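PDB 2FPH: ylmH from Streptococcus pneumoniae, which is a cell division protein that probably binds nucleic acid, through a putative RNA-binding domain of the RRM clan. Local coordinates for residues E115-L123 / I131-F141. Sequence-based numbering, arbitrary orientation.
Sequences ERKLFGDIL and IMINQQFLLLF
Over the centre of one face of the Phe137 ring sits Leu118 CD1, a CH-pi contact 4.1 Å from the ring centroid and almost on its normal, while Asn134 CG lies in plane at the ring edge. The other leucine methyl, CD2, presses on the same ring, 3.3 Å from Phe137 CE2. A second ring, Phe141, carries Ile133 CG2 over the centre of one face, Leu140 CD1 toward the rim of the other, and Phe119 CD1 at its edge. The Phe119 side chain crosses Phe141 at about a right angle; with CG lodged between its backbone N and carbonyl carbon (chi1 62°), its ring leans away from strand 130-134 yet still meets Ile131 CD1 through CD2 at 3.7 Å. That methyl also packs on Ile122 CG1, and helix 97-105 covers this apolar side through Ile104 and Thr100. The backbones are joined by Gly120 N to Met132 O (2.8 Å), Met132 N to Asp121 O (3.1 Å) and Asn134 N to Leu118 O (3.0 Å). A water links Asn134 ND2 to Lys117 O, and Asn134 OD1 accepts from Gln136 N in an Asx turn as the chain leaves the strand. Strands 119-123 and 130-134 thus form an antiparallel beta hairpin with a beta bulge between the Phe119-Ile133 and Ile122-Ile131 pairs, at the edge of the five-stranded sheet of the putative RNA-binding domain.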
ATOM      1  N   GLU A 115      -0.803 -11.036   3.505  1.00 30.21           N
ATOM      2  CA  GLU A 115      -1.281 -10.738   2.137  1.00 29.74           C
ATOM      3  C   GLU A 115      -0.569  -9.492   1.572  1.00 27.55           C
ATOM      4  O   GLU A 115      -0.322  -8.515   2.314  1.00 25.24           O
ATOM      5  CB  GLU A 115      -2.821 -10.540   2.153  1.00 30.96           C
ATOM      6  CG  GLU A 115      -3.527 -10.963   3.483  1.00 36.10           C
ATOM      7  CD  GLU A 115      -5.056 -10.784   3.565  1.00 41.70           C
ATOM      8  OE1 GLU A 115      -5.809 -11.564   2.919  1.00 45.83           O
ATOM      9  OE2 GLU A 115      -5.528  -9.887   4.325  1.00 45.03           O
ATOM     10  N   ARG A 116      -0.255  -9.530   0.270  1.00 25.70           N
ATOM     11  CA  ARG A 116       0.422  -8.448  -0.423  1.00 23.77           C
ATOM     12  C   ARG A 116      -0.343  -7.138  -0.254  1.00 22.45           C
ATOM     13  O   ARG A 116       0.258  -6.078  -0.270  1.00 20.73           O
ATOM     14  CB  ARG A 116       0.565  -8.738  -1.950  1.00 24.87           C
ATOM     15  CG  ARG A 116      -0.543  -7.956  -2.735  0.50 28.24           C
ATOM     16  CD  ARG A 116      -0.677  -8.292  -4.229  0.50 32.84           C
ATOM     17  NE  ARG A 116      -1.999  -7.919  -4.775  0.50 34.64           N
ATOM     18  CZ  ARG A 116      -3.153  -8.493  -4.436  0.50 36.68           C
ATOM     19  NH1 ARG A 116      -3.189  -9.486  -3.550  0.50 37.72           N
ATOM     20  NH2 ARG A 116      -4.290  -8.078  -4.984  0.50 36.26           N
ATOM     21  N   LYS A 117      -1.662  -7.208  -0.184  1.00 20.62           N
ATOM     22  CA  LYS A 117      -2.481  -5.974  -0.145  1.00 20.61           C
ATOM     23  C   LYS A 117      -2.326  -5.150   1.151  1.00 18.87           C
ATOM     24  O   LYS A 117      -2.822  -3.961   1.217  1.00 15.65           O
ATOM     25  CB  LYS A 117      -3.973  -6.262  -0.364  1.00 22.67           C
ATOM     26  CG  LYS A 117      -4.368  -6.491  -1.805  1.00 28.01           C
ATOM     27  CD  LYS A 117      -5.469  -5.574  -2.327  1.00 30.93           C
ATOM     28  CE  LYS A 117      -5.232  -4.970  -3.719  1.00 26.89           C
ATOM     29  NZ  LYS A 117      -6.495  -5.034  -4.562  1.00 34.80           N
ATOM     30  N   LEU A 118      -1.686  -5.737   2.180  1.00 18.93           N
ATOM     31  CA  LEU A 118      -1.558  -5.058   3.504  1.00 18.28           C
ATOM     32  C   LEU A 118      -0.251  -4.260   3.626  1.00 16.49           C
ATOM     33  O   LEU A 118      -0.019  -3.598   4.641  1.00 15.91           O
ATOM     34  CB  LEU A 118      -1.597  -6.040   4.712  1.00 20.38           C
ATOM     35  CG  LEU A 118      -2.879  -6.873   4.862  1.00 23.56           C
ATOM     36  CD1 LEU A 118      -2.716  -7.837   6.013  1.00 25.17           C
ATOM     37  CD2 LEU A 118      -4.062  -5.925   5.071  1.00 28.41           C
ATOM     38  N   PHE A 119       0.576  -4.309   2.608  1.00 15.30           N
ATOM     39  CA  PHE A 119       1.823  -3.558   2.574  1.00 14.13           C
ATOM     40  C   PHE A 119       2.151  -3.165   1.158  1.00 15.32           C
ATOM     41  O   PHE A 119       1.607  -3.732   0.194  1.00 15.78           O
ATOM     42  CB  PHE A 119       3.001  -4.304   3.218  1.00 14.59           C
ATOM     43  CG  PHE A 119       3.402  -5.606   2.579  1.00 15.26           C
ATOM     44  CD1 PHE A 119       2.685  -6.771   2.840  1.00 17.64           C
ATOM     45  CD2 PHE A 119       4.503  -5.685   1.718  1.00 14.79           C
ATOM     46  CE1 PHE A 119       3.008  -7.942   2.210  1.00 17.34           C
ATOM     47  CE2 PHE A 119       4.857  -6.880   1.143  1.00 19.09           C
ATOM     48  CZ  PHE A 119       4.115  -8.016   1.395  1.00 17.54           C
ATOM     49  N   GLY A 120       3.059  -2.211   1.053  1.00 14.70           N
ATOM     50  CA  GLY A 120       3.440  -1.675  -0.238  1.00 16.13           C
ATOM     51  C   GLY A 120       4.878  -2.054  -0.513  1.00 17.10           C
ATOM     52  O   GLY A 120       5.241  -3.226  -0.444  1.00 18.32           O
ATOM     53  N   ASP A 121       5.679  -1.042  -0.779  1.00 16.89           N
ATOM     54  CA  ASP A 121       7.036  -1.224  -1.206  1.00 19.31           C
ATOM     55  C   ASP A 121       7.906  -1.711  -0.093  1.00 20.44           C
ATOM     56  O   ASP A 121       7.783  -1.286   1.076  1.00 19.49           O
ATOM     57  CB  ASP A 121       7.632   0.114  -1.674  1.00 20.05           C
ATOM     58  CG  ASP A 121       7.024   0.646  -2.961  1.00 18.22           C
ATOM     59  OD1 ASP A 121       6.200   0.004  -3.621  1.00 21.56           O
ATOM     60  OD2 ASP A 121       7.429   1.718  -3.433  1.00 22.91           O
ATOM     61  N   ILE A 122       8.819  -2.600  -0.456  1.00 22.03           N
ATOM     62  CA  ILE A 122       9.955  -2.930   0.409  1.00 23.18           C
ATOM     63  C   ILE A 122      11.180  -2.310  -0.276  1.00 24.23           C
ATOM     64  O   ILE A 122      11.396  -2.518  -1.469  1.00 25.39           O
ATOM     65  CB  ILE A 122      10.101  -4.448   0.533  1.00 22.95           C
ATOM     66  CG1 ILE A 122       8.967  -5.098   1.331  1.00 22.97           C
ATOM     67  CG2 ILE A 122      11.468  -4.847   1.136  1.00 20.92           C
ATOM     68  CD1 ILE A 122       8.839  -6.592   0.930  1.00 23.80           C
ATOM     69  N   LEU A 123      11.943  -1.537   0.490  1.00 26.24           N
ATOM     70  CA  LEU A 123      12.990  -0.665   0.010  1.00 27.56           C
ATOM     71  C   LEU A 123      14.317  -1.067   0.638  1.00 30.28           C
ATOM     72  O   LEU A 123      14.412  -1.239   1.878  1.00 26.92           O
ATOM     73  CB  LEU A 123      12.713   0.765   0.426  1.00 27.51           C
ATOM     74  CG  LEU A 123      11.347   1.304   0.051  1.00 26.84           C
ATOM     75  CD1 LEU A 123      11.151   2.571   0.844  1.00 26.41           C
ATOM     76  CD2 LEU A 123      11.266   1.555  -1.431  1.00 25.99           C
ATOM     77  N   ILE A 131      10.019  -1.042   5.104  1.00 16.15           N
ATOM     78  CA  ILE A 131       8.754  -1.437   4.478  1.00 16.57           C
ATOM     79  C   ILE A 131       7.638  -0.444   4.804  1.00 17.11           C
ATOM     80  O   ILE A 131       7.606   0.073   5.928  1.00 16.84           O
ATOM     81  CB  ILE A 131       8.433  -2.901   4.926  1.00 16.46           C
ATOM     82  CG1 ILE A 131       7.210  -3.428   4.193  1.00 17.67           C
ATOM     83  CG2 ILE A 131       8.324  -3.010   6.484  1.00 16.34           C
ATOM     84  CD1 ILE A 131       6.922  -4.822   4.437  1.00 17.63           C
ATOM     85  N   MET A 132       6.797  -0.143   3.790  1.00 17.52           N
ATOM     86  CA  MET A 132       5.615   0.696   3.894  1.00 16.88           C
ATOM     87  C   MET A 132       4.441  -0.236   4.174  1.00 16.12           C
ATOM     88  O   MET A 132       4.220  -1.192   3.419  1.00 14.22           O
ATOM     89  CB  MET A 132       5.388   1.410   2.551  1.00 16.89           C
ATOM     90  CG  MET A 132       6.594   2.182   2.108  1.00 22.53           C
ATOM     91  SD  MET A 132       6.318   3.370   0.724  1.00 26.56           S
ATOM     92  CE  MET A 132       7.428   4.571   1.173  1.00 33.72           C
ATOM     93  N   ILE A 133       3.767  -0.032   5.295  1.00 15.89           N
ATOM     94  CA  ILE A 133       2.643  -0.899   5.710  1.00 15.28           C
ATOM     95  C   ILE A 133       1.366  -0.180   5.977  1.00 14.94           C
ATOM     96  O   ILE A 133       1.364   1.007   6.201  1.00 17.41           O
ATOM     97  CB  ILE A 133       3.017  -1.695   6.981  1.00 15.77           C
ATOM     98  CG1 ILE A 133       3.157  -0.743   8.193  1.00 17.75           C
ATOM     99  CG2 ILE A 133       4.280  -2.532   6.708  1.00 15.66           C
ATOM    100  CD1 ILE A 133       3.084  -1.471   9.485  1.00 18.67           C
ATOM    101  N   ASN A 134       0.272  -0.908   5.926  1.00 16.33           N
ATOM    102  CA  ASN A 134      -1.056  -0.428   6.349  1.00 16.38           C
ATOM    103  C   ASN A 134      -0.990  -0.327   7.875  1.00 18.33           C
ATOM    104  O   ASN A 134      -0.723  -1.294   8.522  1.00 16.20           O
ATOM    105  CB  ASN A 134      -2.063  -1.468   5.903  1.00 17.24           C
ATOM    106  CG  ASN A 134      -3.481  -1.227   6.424  1.00 17.77           C
ATOM    107  OD1 ASN A 134      -3.699  -0.560   7.422  1.00 17.15           O
ATOM    108  ND2 ASN A 134      -4.472  -1.720   5.656  1.00 16.05           N
ATOM    109  N   GLN A 135      -1.154   0.883   8.440  1.00 19.92           N
ATOM    110  CA  GLN A 135      -0.839   1.114   9.860  1.00 22.87           C
ATOM    111  C   GLN A 135      -1.841   0.422  10.754  1.00 23.71           C
ATOM    112  O   GLN A 135      -1.619   0.313  11.941  1.00 24.84           O
ATOM    113  CB  GLN A 135      -0.936   2.596  10.213  1.00 24.10           C
ATOM    114  CG  GLN A 135      -0.067   3.607   9.456  1.00 28.38           C
ATOM    115  CD  GLN A 135      -0.123   5.005  10.108  1.00 35.12           C
ATOM    116  OE1 GLN A 135       0.922   5.738  10.235  1.00 33.84           O
ATOM    117  NE2 GLN A 135      -1.344   5.381  10.544  1.00 36.60           N
ATOM    118  N   GLN A 136      -2.990   0.038  10.214  1.00 24.31           N
ATOM    119  CA  GLN A 136      -3.937  -0.788  10.962  1.00 25.89           C
ATOM    120  C   GLN A 136      -3.321  -2.121  11.404  1.00 24.46           C
ATOM    121  O   GLN A 136      -3.751  -2.720  12.418  1.00 26.53           O
ATOM    122  CB  GLN A 136      -5.229  -1.008  10.122  1.00 26.34           C
ATOM    123  CG  GLN A 136      -6.462  -1.297  10.927  1.00 33.49           C
ATOM    124  CD  GLN A 136      -7.730  -1.218  10.088  1.00 36.62           C
ATOM    125  OE1 GLN A 136      -8.414  -2.225   9.885  1.00 44.06           O
ATOM    126  NE2 GLN A 136      -8.021  -0.048   9.582  1.00 40.45           N
ATOM    127  N   PHE A 137      -2.275  -2.568  10.707  1.00 23.27           N
ATOM    128  CA  PHE A 137      -1.608  -3.850  10.932  1.00 22.68           C
ATOM    129  C   PHE A 137      -0.197  -3.626  11.551  1.00 22.10           C
ATOM    130  O   PHE A 137       0.646  -4.455  11.501  1.00 18.39           O
ATOM    131  CB  PHE A 137      -1.629  -4.623   9.599  1.00 24.07           C
ATOM    132  CG  PHE A 137      -3.006  -5.017   9.197  1.00 26.87           C
ATOM    133  CD1 PHE A 137      -3.616  -6.120   9.785  1.00 29.83           C
ATOM    134  CD2 PHE A 137      -3.750  -4.246   8.316  1.00 26.05           C
ATOM    135  CE1 PHE A 137      -4.919  -6.482   9.417  1.00 32.99           C
ATOM    136  CE2 PHE A 137      -5.040  -4.600   7.964  1.00 28.25           C
ATOM    137  CZ  PHE A 137      -5.627  -5.714   8.509  1.00 27.89           C
ATOM    138  N   LEU A 138       0.016  -2.487  12.213  1.00 22.65           N
ATOM    139  CA  LEU A 138       1.338  -2.188  12.812  1.00 23.62           C
ATOM    140  C   LEU A 138       1.826  -3.294  13.791  1.00 23.79           C
ATOM    141  O   LEU A 138       2.988  -3.732  13.744  1.00 22.96           O
ATOM    142  CB  LEU A 138       1.282  -0.841  13.536  1.00 24.78           C
ATOM    143  CG  LEU A 138       2.577  -0.401  14.230  1.00 24.94           C
ATOM    144  CD1 LEU A 138       3.652  -0.159  13.204  1.00 26.76           C
ATOM    145  CD2 LEU A 138       2.316   0.830  15.020  1.00 29.87           C
ATOM    146  N   LEU A 139       0.929  -3.775  14.658  1.00 24.38           N
ATOM    147  CA  LEU A 139       1.306  -4.815  15.599  1.00 25.50           C
ATOM    148  C   LEU A 139       1.603  -6.126  14.911  1.00 26.06           C
ATOM    149  O   LEU A 139       2.566  -6.760  15.228  1.00 27.13           O
ATOM    150  CB  LEU A 139       0.229  -5.027  16.652  1.00 26.23           C
ATOM    151  CG  LEU A 139       0.149  -3.996  17.766  1.00 30.37           C
ATOM    152  CD1 LEU A 139      -0.566  -4.614  18.960  1.00 32.32           C
ATOM    153  CD2 LEU A 139       1.486  -3.510  18.169  1.00 35.29           C
ATOM    154  N   LEU A 140       0.803  -6.511  13.937  1.00 25.33           N
ATOM    155  CA  LEU A 140       1.090  -7.686  13.181  1.00 27.31           C
ATOM    156  C   LEU A 140       2.545  -7.632  12.682  1.00 25.95           C
ATOM    157  O   LEU A 140       3.271  -8.590  12.836  1.00 27.61           O
ATOM    158  CB  LEU A 140       0.075  -7.802  12.050  1.00 28.14           C
ATOM    159  CG  LEU A 140       0.106  -8.985  11.087  1.00 31.25           C
ATOM    160  CD1 LEU A 140       1.380  -9.028  10.319  1.00 32.45           C
ATOM    161  CD2 LEU A 140      -0.152 -10.297  11.807  1.00 33.82           C
ATOM    162  N   PHE A 141       2.994  -6.515  12.117  1.00 24.05           N
ATOM    163  CA  PHE A 141       4.373  -6.416  11.647  1.00 22.40           C
ATOM    164  C   PHE A 141       5.399  -6.259  12.719  1.00 22.21           C
ATOM    165  O   PHE A 141       6.419  -6.946  12.702  1.00 21.95           O
ATOM    166  CB  PHE A 141       4.514  -5.252  10.634  1.00 22.06           C
ATOM    167  CG  PHE A 141       4.027  -5.584   9.284  1.00 21.60           C
ATOM    168  CD1 PHE A 141       2.726  -5.312   8.920  1.00 23.06           C
ATOM    169  CD2 PHE A 141       4.899  -6.088   8.319  1.00 21.07           C
ATOM    170  CE1 PHE A 141       2.251  -5.627   7.621  1.00 24.98           C
ATOM    171  CE2 PHE A 141       4.420  -6.372   7.048  1.00 20.95           C
ATOM    172  CZ  PHE A 141       3.120  -6.133   6.715  1.00 21.84           C
TER
HETATM  173  O   HOH W   1      -4.360  -2.574   3.098  1.00 19.42           O